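Local coordinates for Cfl (Pectobacterium brasiliense, PDB 7A9J), which is a coronafacic acid ligase of the ATP-dependent AMP-binding family, which probably activates carboxylic acids as acyl-adenylates for amide synthesis, at residues 31-36 with 49-54; 55-60 with 88-93; 40-45 with 255-260; 230-235 with 274-279. The protein carries 1 engineered substitution. All blocks are in the same frame, centred on the assembly; numbering follows the deposited sequence.

Interaction 1 of 4, residues 31-36 with 49-54; sequences HALLHS and SFYNLL
Phe50 reaches from the first turn of helix 50-66 to the C-terminal end of helix 24-34. Its CB lies 3.9 Å from Ala32 CB and also touches the carbonyl oxygen of His35, which CG and CD2 pass on the way to the tip. With CG beside the backbone N (chi1 -84°), the ring is carried toward His31: CD1 still nears Ala32 CA, while CE1 meets His31 CD2 at 3.7 Å and CZ lies next to the same atom. The imidazole points an edge at one face of the phenyl ring, an edge-to-face pair with planes at 59°. This is a helix-to-helix contact in the N-terminal part of the AMP-binding fold, the helices being joined through strands 39-42 and 47-49; Phe28 and Ala40 also pack on Phe50. Beyond the end of helix 24-34, Ser36 O accepts from Tyr51 N at 3.0 Å on an in-plane lone pair. Ser49 OG, at the N-cap of helix 50-66, accepts from Asn52 N. Ser36 CB packs 3.6 Å from Tyr51 CB, and Ser36 OG turns back to bond Ala32 O. Leu33 CD2 meets Leu54 CD2 at 3.7 Å and approaches the edge of the Tyr51 ring at CE1.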
loop_
_atom_site.group_PDB
_atom_site.type_symbol
_atom_site.label_atom_id
_atom_site.label_comp_id
_atom_site.label_asym_id
_atom_site.label_seq_id
_atom_site.Cartn_x
_atom_site.Cartn_y
_atom_site.Cartn_z
ATOM N N HIS A 31 -21.912 -7.893 12.126
ATOM C CA HIS A 31 -20.933 -8.090 13.181
ATOM C C HIS A 31 -21.099 -7.106 14.336
ATOM O O HIS A 31 -21.007 -7.493 15.512
ATOM C CB HIS A 31 -19.529 -8.002 12.632
ATOM C CG HIS A 31 -18.519 -8.407 13.650
ATOM N ND1 HIS A 31 -18.117 -9.716 13.802
ATOM C CD2 HIS A 31 -17.931 -7.713 14.654
ATOM C CE1 HIS A 31 -17.294 -9.805 14.833
ATOM N NE2 HIS A 31 -17.171 -8.609 15.375
ATOM N N ALA A 32 -21.341 -5.836 14.047
ATOM C CA ALA A 32 -21.523 -4.910 15.146
ATOM C C ALA A 32 -22.697 -5.329 16.033
ATOM O O ALA A 32 -22.657 -5.158 17.257
ATOM C CB ALA A 32 -21.729 -3.492 14.607
ATOM N N LEU A 33 -23.762 -5.863 15.443
ATOM C CA LEU A 33 -24.937 -6.124 16.274
ATOM C C LEU A 33 -24.765 -7.365 17.126
ATOM O O LEU A 33 -25.491 -7.545 18.116
ATOM C CB LEU A 33 -26.182 -6.223 15.406
ATOM C CG LEU A 33 -26.572 -4.813 14.998
ATOM C CD1 LEU A 33 -27.695 -4.941 14.033
ATOM C CD2 LEU A 33 -26.966 -3.888 16.190
ATOM N N LEU A 34 -23.805 -8.198 16.788
ATOM C CA LEU A 34 -23.546 -9.430 17.506
ATOM C C LEU A 34 -22.339 -9.311 18.420
ATOM O O LEU A 34 -22.100 -10.215 19.218
ATOM C CB LEU A 34 -23.332 -10.588 16.508
ATOM C CG LEU A 34 -24.525 -10.871 15.569
ATOM C CD1 LEU A 34 -24.189 -11.873 14.446
ATOM C CD2 LEU A 34 -25.778 -11.302 16.367
ATOM N N HIS A 35 -21.588 -8.217 18.327
ATOM C CA HIS A 35 -20.375 -8.009 19.117
ATOM C C HIS A 35 -20.317 -6.570 19.587
ATOM O O HIS A 35 -19.263 -5.924 19.581
ATOM C CB HIS A 35 -19.153 -8.378 18.299
ATOM C CG HIS A 35 -19.093 -9.834 17.987
ATOM N ND1 HIS A 35 -19.806 -10.403 16.949
ATOM C CD2 HIS A 35 -18.448 -10.852 18.605
ATOM C CE1 HIS A 35 -19.580 -11.705 16.927
ATOM N NE2 HIS A 35 -18.762 -12.004 17.923
ATOM N N SER A 36 -21.471 -6.108 20.068
ATOM C CA SER A 36 -21.732 -4.690 20.248
ATOM C C SER A 36 -20.695 -4.018 21.129
ATOM O O SER A 36 -20.318 -2.871 20.864
ATOM C CB SER A 36 -23.130 -4.507 20.850
ATOM O OG SER A 36 -24.070 -4.908 19.881
ATOM N N SER A 49 -16.802 1.614 20.419
ATOM C CA SER A 49 -17.231 0.234 20.268
ATOM C C SER A 49 -17.843 -0.012 18.898
ATOM O O SER A 49 -18.286 0.910 18.208
ATOM C CB SER A 49 -18.275 -0.127 21.361
ATOM O OG SER A 49 -19.460 0.661 21.163
ATOM N N PHE A 50 -17.984 -1.295 18.562
ATOM C CA PHE A 50 -18.723 -1.635 17.334
ATOM C C PHE A 50 -20.141 -1.037 17.333
ATOM O O PHE A 50 -20.585 -0.443 16.328
ATOM C CB PHE A 50 -18.810 -3.153 17.181
ATOM C CG PHE A 50 -17.599 -3.764 16.526
ATOM C CD1 PHE A 50 -17.525 -3.778 15.137
ATOM C CD2 PHE A 50 -16.541 -4.313 17.276
ATOM C CE1 PHE A 50 -16.401 -4.336 14.437
ATOM C CE2 PHE A 50 -15.401 -4.873 16.568
ATOM C CZ PHE A 50 -15.374 -4.886 15.186
ATOM N N TYR A 51 -20.842 -1.164 18.456
ATOM C CA TYR A 51 -22.222 -0.686 18.500
ATOM C C TYR A 51 -22.250 0.811 18.304
ATOM O O TYR A 51 -23.032 1.321 17.493
ATOM C CB TYR A 51 -22.897 -1.075 19.805
ATOM C CG TYR A 51 -24.372 -0.695 19.837
ATOM C CD1 TYR A 51 -25.323 -1.515 19.232
ATOM C CD2 TYR A 51 -24.781 0.484 20.362
ATOM C CE1 TYR A 51 -26.658 -1.200 19.259
ATOM C CE2 TYR A 51 -26.161 0.794 20.435
ATOM C CZ TYR A 51 -27.057 -0.025 19.826
ATOM O OH TYR A 51 -28.411 0.310 19.830
ATOM N N ASN A 52 -21.390 1.533 19.027
ATOM C CA ASN A 52 -21.410 3.005 18.881
ATOM C C ASN A 52 -20.930 3.480 17.513
ATOM O O ASN A 52 -21.363 4.552 17.043
ATOM C CB ASN A 52 -20.637 3.633 20.032
ATOM C CG ASN A 52 -21.492 3.597 21.385
ATOM O OD1 ASN A 52 -22.743 3.780 21.349
ATOM N ND2 ASN A 52 -20.867 3.307 22.539
ATOM N N LEU A 53 -19.997 2.749 16.876
ATOM C CA LEU A 53 -19.636 3.081 15.514
ATOM C C LEU A 53 -20.816 2.875 14.574
ATOM O O LEU A 53 -21.071 3.729 13.723
ATOM C CB LEU A 53 -18.403 2.262 15.081
ATOM C CG LEU A 53 -17.967 2.375 13.642
ATOM C CD1 LEU A 53 -17.682 3.830 13.347
ATOM C CD2 LEU A 53 -16.669 1.491 13.441
ATOM N N LEU A 54 -21.572 1.777 14.726
ATOM C CA LEU A 54 -22.803 1.624 13.949
ATOM C C LEU A 54 -23.775 2.783 14.190
ATOM O O LEU A 54 -24.385 3.295 13.243
ATOM C CB LEU A 54 -23.471 0.272 14.242
ATOM C CG LEU A 54 -24.846 0.023 13.605
ATOM C CD1 LEU A 54 -24.730 -0.037 12.038
ATOM C CD2 LEU A 54 -25.458 -1.244 14.151
#

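Interaction 2 of 4, residues 55-60 with 88-93; sequences LLIQRI and TYYACL
Ile57 and Ile60, one turn apart on helix 50-66, pack against Tyr90 and Ala91 of helix 83-95 in a buried helix-helix crossing of the N-terminal region of the AMP-binding fold. The axes of the two short segments approach to 8.3 Å and cross at -56°. Small Ala91 allows the backbones to come close: its CA is 5.1 Å from Ile57 CA, and its CB sits 3.6 Å from Ile57 O. Ile57 divides its branches between two neighbours. CG1 lies beside the backbone N (chi1 -75°) and carries CD1 to within 3.4 Å of Tyr90 CB, a tight contact, with Tyr90 CG and CD2 also near that methyl. The other branch, CG2, lies over the backbone of Ala91, 3.7 Å from its N. The Tyr90 side chain starts toward helix 50-66 but its ring then leads away, where Phe28 of helix 24-34 and Phe247 of helix 240-251 meet it.

Ile60 has the same first torsion (chi1 -63°) and shares Ala91 as a partner, but its other branch goes to Thr88 instead of Tyr90. CG2, anti to the backbone N, rests 3.6 Å from Ala91 CB, so the Ala91 methyl is met by Ile60 CG2 as well as by the carbonyl oxygen of Ile57. Trp163 and Ile166 of helix 163-166 also touch the Ile60 side chain. Thr88 directs its OG1 back along its own helix, to a hydrogen bond with Glu84 O. The longer arm of Ile60 crosses the threonine side chain at about a right angle, its CD1 ending 4.0 Å from Thr88 N and 4.1 Å from Thr88 OG1.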
loop_
_atom_site.group_PDB
_atom_site.type_symbol
_atom_site.label_atom_id
_atom_site.label_comp_id
_atom_site.label_asym_id
_atom_site.label_seq_id
_atom_site.Cartn_x
_atom_site.Cartn_y
_atom_site.Cartn_z
ATOM N N LEU A 55 -23.945 3.214 15.438
ATOM C CA LEU A 55 -24.856 4.331 15.689
ATOM C C LEU A 55 -24.389 5.585 14.970
ATOM O O LEU A 55 -25.209 6.273 14.361
ATOM C CB LEU A 55 -24.996 4.617 17.179
ATOM C CG LEU A 55 -25.681 3.493 17.951
ATOM C CD1 LEU A 55 -25.962 4.050 19.316
ATOM C CD2 LEU A 55 -26.982 3.088 17.295
ATOM N N LEU A 56 -23.074 5.862 14.991
ATOM C CA LEU A 56 -22.524 7.031 14.286
ATOM C C LEU A 56 -22.743 6.928 12.768
ATOM O O LEU A 56 -23.173 7.895 12.113
ATOM C CB LEU A 56 -21.019 7.157 14.579
ATOM C CG LEU A 56 -20.219 8.231 13.831
ATOM C CD1 LEU A 56 -20.878 9.588 14.163
ATOM C CD2 LEU A 56 -18.784 8.202 14.325
ATOM N N ILE A 57 -22.503 5.736 12.214
ATOM C CA ILE A 57 -22.732 5.494 10.790
ATOM C C ILE A 57 -24.174 5.781 10.434
ATOM O O ILE A 57 -24.474 6.410 9.399
ATOM C CB ILE A 57 -22.384 4.034 10.442
ATOM C CG1 ILE A 57 -20.882 3.885 10.423
ATOM C CG2 ILE A 57 -22.923 3.700 9.033
ATOM C CD1 ILE A 57 -20.435 2.423 10.630
ATOM N N GLN A 58 -25.093 5.310 11.275
ATOM C CA GLN A 58 -26.510 5.545 11.022
ATOM C C GLN A 58 -26.850 7.027 11.044
ATOM O O GLN A 58 -27.620 7.481 10.181
ATOM C CB GLN A 58 -27.391 4.766 12.019
ATOM C CG GLN A 58 -27.255 3.249 11.752
ATOM C CD GLN A 58 -28.024 2.424 12.807
ATOM O OE1 GLN A 58 -28.418 2.926 13.857
ATOM N NE2 GLN A 58 -28.210 1.160 12.516
ATOM N N ARG A 59 -26.315 7.793 12.034
ATOM C CA ARG A 59 -26.587 9.232 12.090
ATOM C C ARG A 59 -26.043 9.947 10.838
ATOM O O ARG A 59 -26.737 10.828 10.269
ATOM C CB ARG A 59 -26.000 9.852 13.359
ATOM C CG ARG A 59 -26.790 9.536 14.636
ATOM C CD ARG A 59 -26.379 10.465 15.775
ATOM N NE ARG A 59 -27.377 10.345 16.845
ATOM C CZ ARG A 59 -28.070 11.335 17.383
ATOM N NH1 ARG A 59 -28.932 11.049 18.349
ATOM N NH2 ARG A 59 -27.898 12.596 16.996
ATOM N N ILE A 60 -24.848 9.551 10.386
ATOM C CA ILE A 60 -24.276 10.186 9.197
ATOM C C ILE A 60 -25.157 9.889 7.991
ATOM O O ILE A 60 -25.535 10.800 7.240
ATOM C CB ILE A 60 -22.819 9.746 8.944
ATOM C CG1 ILE A 60 -21.872 10.167 10.084
ATOM C CG2 ILE A 60 -22.330 10.394 7.612
ATOM C CD1 ILE A 60 -20.556 9.271 10.132
ATOM N N THR A 88 -17.790 7.492 7.835
ATOM C CA THR A 88 -18.315 8.097 6.614
ATOM C C THR A 88 -18.260 7.115 5.463
ATOM O O THR A 88 -19.200 7.041 4.678
ATOM C CB THR A 88 -17.497 9.352 6.271
ATOM O OG1 THR A 88 -17.745 10.339 7.298
ATOM C CG2 THR A 88 -17.909 9.926 4.912
ATOM N N TYR A 89 -17.152 6.342 5.340
ATOM C CA TYR A 89 -17.149 5.291 4.318
ATOM C C TYR A 89 -18.364 4.378 4.475
ATOM O O TYR A 89 -19.059 4.084 3.501
ATOM C CB TYR A 89 -15.885 4.417 4.408
ATOM C CG TYR A 89 -14.605 5.057 4.086
ATOM C CD1 TYR A 89 -14.514 6.091 3.139
ATOM C CD2 TYR A 89 -13.447 4.600 4.695
ATOM C CE1 TYR A 89 -13.257 6.630 2.787
ATOM C CE2 TYR A 89 -12.197 5.153 4.383
ATOM C CZ TYR A 89 -12.107 6.155 3.423
ATOM O OH TYR A 89 -10.889 6.701 3.074
ATOM N N TYR A 90 -18.630 3.908 5.698
ATOM C CA TYR A 90 -19.743 2.994 5.865
ATOM C C TYR A 90 -21.094 3.671 5.640
ATOM O O TYR A 90 -22.049 3.031 5.148
ATOM C CB TYR A 90 -19.722 2.432 7.267
ATOM C CG TYR A 90 -18.780 1.250 7.375
ATOM C CD1 TYR A 90 -19.034 0.074 6.637
ATOM C CD2 TYR A 90 -17.721 1.264 8.271
ATOM C CE1 TYR A 90 -18.206 -1.069 6.794
ATOM C CE2 TYR A 90 -16.901 0.139 8.431
ATOM C CZ TYR A 90 -17.175 -1.016 7.690
ATOM O OH TYR A 90 -16.384 -2.124 7.852
ATOM N N ALA A 91 -21.215 4.944 6.019
ATOM C CA ALA A 91 -22.474 5.641 5.745
ATOM C C ALA A 91 -22.740 5.769 4.241
ATOM O O ALA A 91 -23.909 5.640 3.810
ATOM C CB ALA A 91 -22.514 7.015 6.438
ATOM N N CYS A 92 -21.682 6.057 3.440
ATOM C CA CYS A 92 -21.825 6.130 1.996
ATOM C C CYS A 92 -22.269 4.789 1.445
ATOM O O CYS A 92 -23.212 4.702 0.644
ATOM C CB CYS A 92 -20.479 6.524 1.377
ATOM S SG CYS A 92 -20.101 8.251 1.710
ATOM N N LEU A 93 -21.620 3.728 1.928
ATOM C CA LEU A 93 -21.986 2.372 1.515
ATOM C C LEU A 93 -23.424 2.038 1.876
ATOM O O LEU A 93 -24.142 1.414 1.080
ATOM C CB LEU A 93 -21.040 1.367 2.186
ATOM C CG LEU A 93 -19.625 1.362 1.536
ATOM C CD1 LEU A 93 -18.649 0.598 2.447
ATOM C CD2 LEU A 93 -19.616 0.776 0.149
#

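Interaction 3 of 4, residues 40-45 with 255-260; sequences AVKSIN and SVLLLS
Three backbone hydrogen bonds join Ala40, Lys42, Val256 and Leu258 as parallel neighbours. Val256 N donates to Ala40 O at 2.9 Å, Lys42 N to Val256 O at 2.9 Å, and Leu258 N to Lys42 O at 2.8 Å. The last is nearly straight, with 173° at the hydrogen, and its donor lies almost on the line of the carbonyl. Val41 pairs with Val256 and Lys42 with Leu257, the two pairs facing opposite sides of the sheet. CA-H groups supplement the bonds, as where Val41 CA lies 3.2 Å from Val256 O.

On the Val41 side, CG1 is anti to the backbone N (chi1 -160°), which brings it 3.7 Å from Leu258 CD1 and close to Val256 O. On the other side, Lys42 CG lies 3.9 Å from Leu257 CD1, and the extended lysine chain runs on past Ser255. Past the last direct bond, a water bridges the segments: it accepts from Ile44 N at 3.0 Å and donates to Leu258 O at 2.7 Å.

The first strand carries a classic beta bulge, Ala40 and Val41 both facing Ile48 of antiparallel strand 47-49. Strand 255-257 also pairs with strand 230-233, and so lies between strands 39-42 and 230-233 in a sheet of the AMP-binding fold. Phe83 of helix 83-95 touches Val41 and Leu258, and Thr274 of helix 267-274 touches Leu257 on the opposite face.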
loop_
_atom_site.group_PDB
_atom_site.type_symbol
_atom_site.label_atom_id
_atom_site.label_comp_id
_atom_site.label_asym_id
_atom_site.label_seq_id
_atom_site.Cartn_x
_atom_site.Cartn_y
_atom_site.Cartn_z
ATOM N N ALA A 40 -14.224 -1.319 18.330
ATOM C CA ALA A 40 -14.021 -1.390 16.886
ATOM C C ALA A 40 -12.808 -0.566 16.442
ATOM O O ALA A 40 -12.039 -1.018 15.576
ATOM C CB ALA A 40 -15.259 -0.909 16.138
ATOM N N VAL A 41 -12.628 0.651 16.943
ATOM C CA VAL A 41 -11.576 1.573 16.503
ATOM C C VAL A 41 -10.997 2.225 17.742
ATOM O O VAL A 41 -11.731 2.550 18.686
ATOM C CB VAL A 41 -12.082 2.676 15.536
ATOM C CG1 VAL A 41 -10.879 3.289 14.722
ATOM C CG2 VAL A 41 -13.086 2.085 14.585
ATOM N N LYS A 42 -9.697 2.417 17.749
ATOM C CA LYS A 42 -9.060 3.126 18.841
ATOM C C LYS A 42 -7.963 4.019 18.298
ATOM O O LYS A 42 -7.461 3.840 17.185
ATOM C CB LYS A 42 -8.578 2.176 19.934
ATOM C CG LYS A 42 -7.375 1.380 19.638
ATOM C CD LYS A 42 -7.437 0.039 20.403
ATOM C CE LYS A 42 -6.079 -0.662 20.401
ATOM N NZ LYS A 42 -6.059 -1.796 21.369
ATOM N N SER A 43 -7.665 5.044 19.075
ATOM C CA SER A 43 -6.552 5.930 18.807
ATOM C C SER A 43 -5.785 5.963 20.099
ATOM O O SER A 43 -6.091 5.198 21.028
ATOM C CB SER A 43 -6.995 7.327 18.362
ATOM O OG SER A 43 -7.818 7.910 19.355
ATOM N N ILE A 44 -4.783 6.822 20.194
ATOM C CA ILE A 44 -4.075 6.900 21.451
ATOM C C ILE A 44 -5.005 7.402 22.558
ATOM O O ILE A 44 -4.905 6.960 23.699
ATOM C CB ILE A 44 -2.835 7.790 21.322
ATOM C CG1 ILE A 44 -1.804 7.052 20.460
ATOM C CG2 ILE A 44 -2.281 8.124 22.684
ATOM C CD1 ILE A 44 -0.511 7.760 20.350
ATOM N N ASN A 45 -5.908 8.331 22.243
ATOM C CA ASN A 45 -6.735 8.953 23.286
ATOM C C ASN A 45 -8.219 8.634 23.223
ATOM O O ASN A 45 -8.981 9.149 24.063
ATOM C CB ASN A 45 -6.567 10.462 23.246
ATOM C CG ASN A 45 -5.165 10.847 23.485
ATOM O OD1 ASN A 45 -4.544 10.346 24.431
ATOM N ND2 ASN A 45 -4.609 11.657 22.589
ATOM N N SER A 255 -10.094 -4.987 16.285
ATOM C CA SER A 255 -10.142 -3.539 16.362
ATOM C C SER A 255 -9.111 -2.970 15.409
ATOM O O SER A 255 -8.170 -3.650 14.998
ATOM C CB SER A 255 -9.889 -2.998 17.772
ATOM O OG SER A 255 -8.589 -3.355 18.200
ATOM N N VAL A 256 -9.305 -1.710 15.047
ATOM C CA VAL A 256 -8.389 -0.995 14.169
ATOM C C VAL A 256 -7.813 0.166 14.969
ATOM O O VAL A 256 -8.554 0.947 15.587
ATOM C CB VAL A 256 -9.097 -0.481 12.900
ATOM C CG1 VAL A 256 -8.161 0.442 12.061
ATOM C CG2 VAL A 256 -9.637 -1.653 12.070
ATOM N N LEU A 257 -6.502 0.282 14.950
ATOM C CA LEU A 257 -5.774 1.371 15.597
ATOM C C LEU A 257 -5.505 2.442 14.574
ATOM O O LEU A 257 -4.901 2.148 13.537
ATOM C CB LEU A 257 -4.452 0.865 16.180
ATOM C CG LEU A 257 -3.493 1.944 16.709
ATOM C CD1 LEU A 257 -4.071 2.676 17.967
ATOM C CD2 LEU A 257 -2.130 1.220 17.048
ATOM N N LEU A 258 -5.971 3.670 14.846
ATOM C CA LEU A 258 -5.707 4.811 13.982
ATOM C C LEU A 258 -4.680 5.750 14.593
ATOM O O LEU A 258 -4.808 6.178 15.740
ATOM C CB LEU A 258 -6.988 5.595 13.684
ATOM C CG LEU A 258 -8.016 4.802 12.874
ATOM C CD1 LEU A 258 -9.221 5.769 12.599
ATOM C CD2 LEU A 258 -7.471 4.308 11.530
ATOM N N LEU A 259 -3.651 6.083 13.793
ATOM C CA LEU A 259 -2.611 7.016 14.211
ATOM C C LEU A 259 -2.617 8.303 13.391
ATOM O O LEU A 259 -2.822 8.287 12.175
ATOM C CB LEU A 259 -1.244 6.347 14.039
ATOM C CG LEU A 259 -1.101 5.020 14.781
ATOM C CD1 LEU A 259 0.342 4.472 14.539
ATOM C CD2 LEU A 259 -1.380 5.246 16.280
ATOM N N SER A 260 -2.240 9.384 14.045
ATOM C CA SER A 260 -2.059 10.683 13.430
ATOM C C SER A 260 -0.662 10.767 12.820
ATOM O O SER A 260 0.190 9.929 13.080
ATOM C CB SER A 260 -2.243 11.765 14.465
ATOM O OG SER A 260 -1.087 11.855 15.282
HETATM O O HOH W 1 -3.899 7.934 17.586
#

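Interaction 4 of 4, residues 230-235 with 274-279; sequences AILSLV and TQPAWI
Ala230 O is approached by two successive backbone N-H groups. Ala277 N donates at 2.9 Å, in the carbonyl plane, while Trp278 N makes a weak bond at 3.5 Å with a bent angle of 130°. Two residues along, Leu232 N donates to Trp278 O at 2.8 Å, the donor tilted 23° from that carbonyl plane. Ile231 is thereby paired with Trp278, and Leu232 with Ile279, in parallel register. Strands 230-233 and 278-281 are neighbouring parallel strands of the AMP-binding fold, the chain passing between them through helix 240-251, strand 255-257 and helices 261-265 and 267-274.

On the Trp278 face, the indole CG is anti to the backbone N (chi1 -174°), which lays the six-membered ring beside Ile231: CE3 lies 3.7 Å from Ile231 CG2, with CZ3 slightly farther. Ile231 CD1 folds back to Trp278 CB, also at 3.7 Å. Ile245 of helix 240-251 touches both side chains. On the other face, Leu232 runs alongside Pro276 and Ile279, its CB 4.0 Å from Pro276 CB and its CD2 close to Pro276 CG. Leu271 of helix 267-274 packs on all three. Ile279 CG2, anti to its own N, meets Leu234 CD1 at 3.8 Å beyond the end of strand 230-233.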
loop_
_atom_site.group_PDB
_atom_site.type_symbol
_atom_site.label_atom_id
_atom_site.label_comp_id
_atom_site.label_asym_id
_atom_site.label_seq_id
_atom_site.Cartn_x
_atom_site.Cartn_y
_atom_site.Cartn_z
ATOM N N ALA A 230 -5.558 -5.885 17.704
ATOM C CA ALA A 230 -5.698 -4.584 17.059
ATOM C C ALA A 230 -4.819 -4.544 15.807
ATOM O O ALA A 230 -3.657 -4.948 15.831
ATOM C CB ALA A 230 -5.287 -3.442 17.999
ATOM N N ILE A 231 -5.381 -4.014 14.739
ATOM C CA ILE A 231 -4.769 -3.960 13.403
ATOM C C ILE A 231 -4.382 -2.521 13.172
ATOM O O ILE A 231 -5.208 -1.625 13.353
ATOM C CB ILE A 231 -5.776 -4.462 12.335
ATOM C CG1 ILE A 231 -5.702 -5.977 12.158
ATOM C CG2 ILE A 231 -5.628 -3.762 10.950
ATOM C CD1 ILE A 231 -5.458 -6.762 13.355
ATOM N N LEU A 232 -3.132 -2.290 12.717
ATOM C CA LEU A 232 -2.673 -0.953 12.420
ATOM C C LEU A 232 -2.261 -0.907 10.960
ATOM O O LEU A 232 -1.509 -1.780 10.488
ATOM C CB LEU A 232 -1.472 -0.571 13.286
ATOM C CG LEU A 232 -0.687 0.655 12.906
ATOM C CD1 LEU A 232 -1.600 1.876 12.976
ATOM C CD2 LEU A 232 0.587 0.799 13.841
ATOM N N SER A 233 -2.720 0.109 10.250
ATOM C CA SER A 233 -2.144 0.370 8.920
ATOM C C SER A 233 -1.454 1.725 8.942
ATOM O O SER A 233 -2.094 2.746 9.245
ATOM C CB SER A 233 -3.209 0.338 7.814
ATOM O OG SER A 233 -2.575 0.706 6.569
ATOM N N LEU A 234 -0.145 1.739 8.590
ATOM C CA LEU A 234 0.584 2.990 8.585
ATOM C C LEU A 234 0.282 3.819 7.332
ATOM O O LEU A 234 0.621 5.012 7.299
ATOM C CB LEU A 234 2.094 2.716 8.665
ATOM C CG LEU A 234 2.424 2.039 10.006
ATOM C CD1 LEU A 234 3.872 1.605 9.992
ATOM C CD2 LEU A 234 2.205 3.011 11.175
ATOM N N VAL A 235 -0.378 3.234 6.342
ATOM C CA VAL A 235 -0.743 3.993 5.151
ATOM C C VAL A 235 -2.027 4.767 5.496
ATOM O O VAL A 235 -2.878 4.211 6.162
ATOM C CB VAL A 235 -0.988 3.012 4.014
ATOM C CG1 VAL A 235 -1.644 3.731 2.861
ATOM C CG2 VAL A 235 0.417 2.365 3.580
ATOM N N THR A 274 1.033 1.391 22.116
ATOM C CA THR A 274 -0.219 0.864 21.616
ATOM C C THR A 274 -0.178 -0.624 21.324
ATOM O O THR A 274 -1.234 -1.257 21.331
ATOM C CB THR A 274 -0.634 1.589 20.340
ATOM O OG1 THR A 274 0.414 1.437 19.367
ATOM C CG2 THR A 274 -0.920 3.058 20.599
ATOM N N GLN A 275 1.007 -1.188 21.105
ATOM C CA GLN A 275 1.201 -2.622 20.926
ATOM C C GLN A 275 0.200 -3.319 20.004
ATOM O O GLN A 275 -0.467 -4.271 20.414
ATOM C CB GLN A 275 1.202 -3.295 22.294
ATOM C CG GLN A 275 2.345 -2.841 23.127
ATOM C CD GLN A 275 2.460 -3.655 24.390
ATOM O OE1 GLN A 275 1.613 -3.554 25.268
ATOM N NE2 GLN A 275 3.496 -4.489 24.474
ATOM N N PRO A 276 0.088 -2.882 18.752
ATOM C CA PRO A 276 -0.815 -3.559 17.830
ATOM C C PRO A 276 -0.330 -4.987 17.551
ATOM O O PRO A 276 0.851 -5.322 17.704
ATOM C CB PRO A 276 -0.751 -2.691 16.569
ATOM C CG PRO A 276 0.619 -2.056 16.638
ATOM C CD PRO A 276 0.864 -1.810 18.086
ATOM N N ALA A 277 -1.268 -5.841 17.166
ATOM C CA ALA A 277 -0.957 -7.233 16.850
ATOM C C ALA A 277 -0.507 -7.399 15.411
ATOM O O ALA A 277 0.109 -8.427 15.084
ATOM C CB ALA A 277 -2.183 -8.132 17.061
ATOM N N TRP A 278 -0.799 -6.413 14.557
ATOM C CA TRP A 278 -0.602 -6.550 13.119
ATOM C C TRP A 278 -0.373 -5.156 12.579
ATOM O O TRP A 278 -1.101 -4.225 12.966
ATOM C CB TRP A 278 -1.834 -7.204 12.503
ATOM C CG TRP A 278 -1.733 -7.545 11.021
ATOM C CD1 TRP A 278 -1.456 -8.772 10.497
ATOM C CD2 TRP A 278 -2.081 -6.705 9.936
ATOM N NE1 TRP A 278 -1.583 -8.734 9.131
ATOM C CE2 TRP A 278 -1.946 -7.461 8.762
ATOM C CE3 TRP A 278 -2.467 -5.343 9.845
ATOM C CZ2 TRP A 278 -2.204 -6.947 7.491
ATOM C CZ3 TRP A 278 -2.709 -4.807 8.570
ATOM C CH2 TRP A 278 -2.602 -5.617 7.406
ATOM N N ILE A 279 0.647 -4.990 11.722
ATOM C CA ILE A 279 1.006 -3.673 11.215
ATOM C C ILE A 279 1.195 -3.816 9.707
ATOM O O ILE A 279 2.091 -4.560 9.258
ATOM C CB ILE A 279 2.322 -3.164 11.824
ATOM C CG1 ILE A 279 2.241 -3.167 13.359
ATOM C CG2 ILE A 279 2.650 -1.788 11.268
ATOM C CD1 ILE A 279 3.579 -2.739 13.998
#

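In the fold
Interactions 1 and 2 follow each other along helix 50-66, their centres about 13 Å apart. Interaction 1 meets interaction 3 directly: Leu53 CD2 packs 3.8 Å from Val41 CG2, and Phe50 N lies 3.7 Å from Ala40 CB. Interactions 3 and 4 are adjacent steps across the same sheet, with centres about 9 Å apart, joined by probable hydrogen bonds of 2.8 Å from Leu257 N to Ile231 O and from Ile231 N to Ser255 O. Interaction 4 comes near the ligand pocket: the Trp278 side chain is about 9 Å from the bound indene carboxylic acid, and helix 240-251, beside it, supplies Trp241 and Leu244 to that pocket.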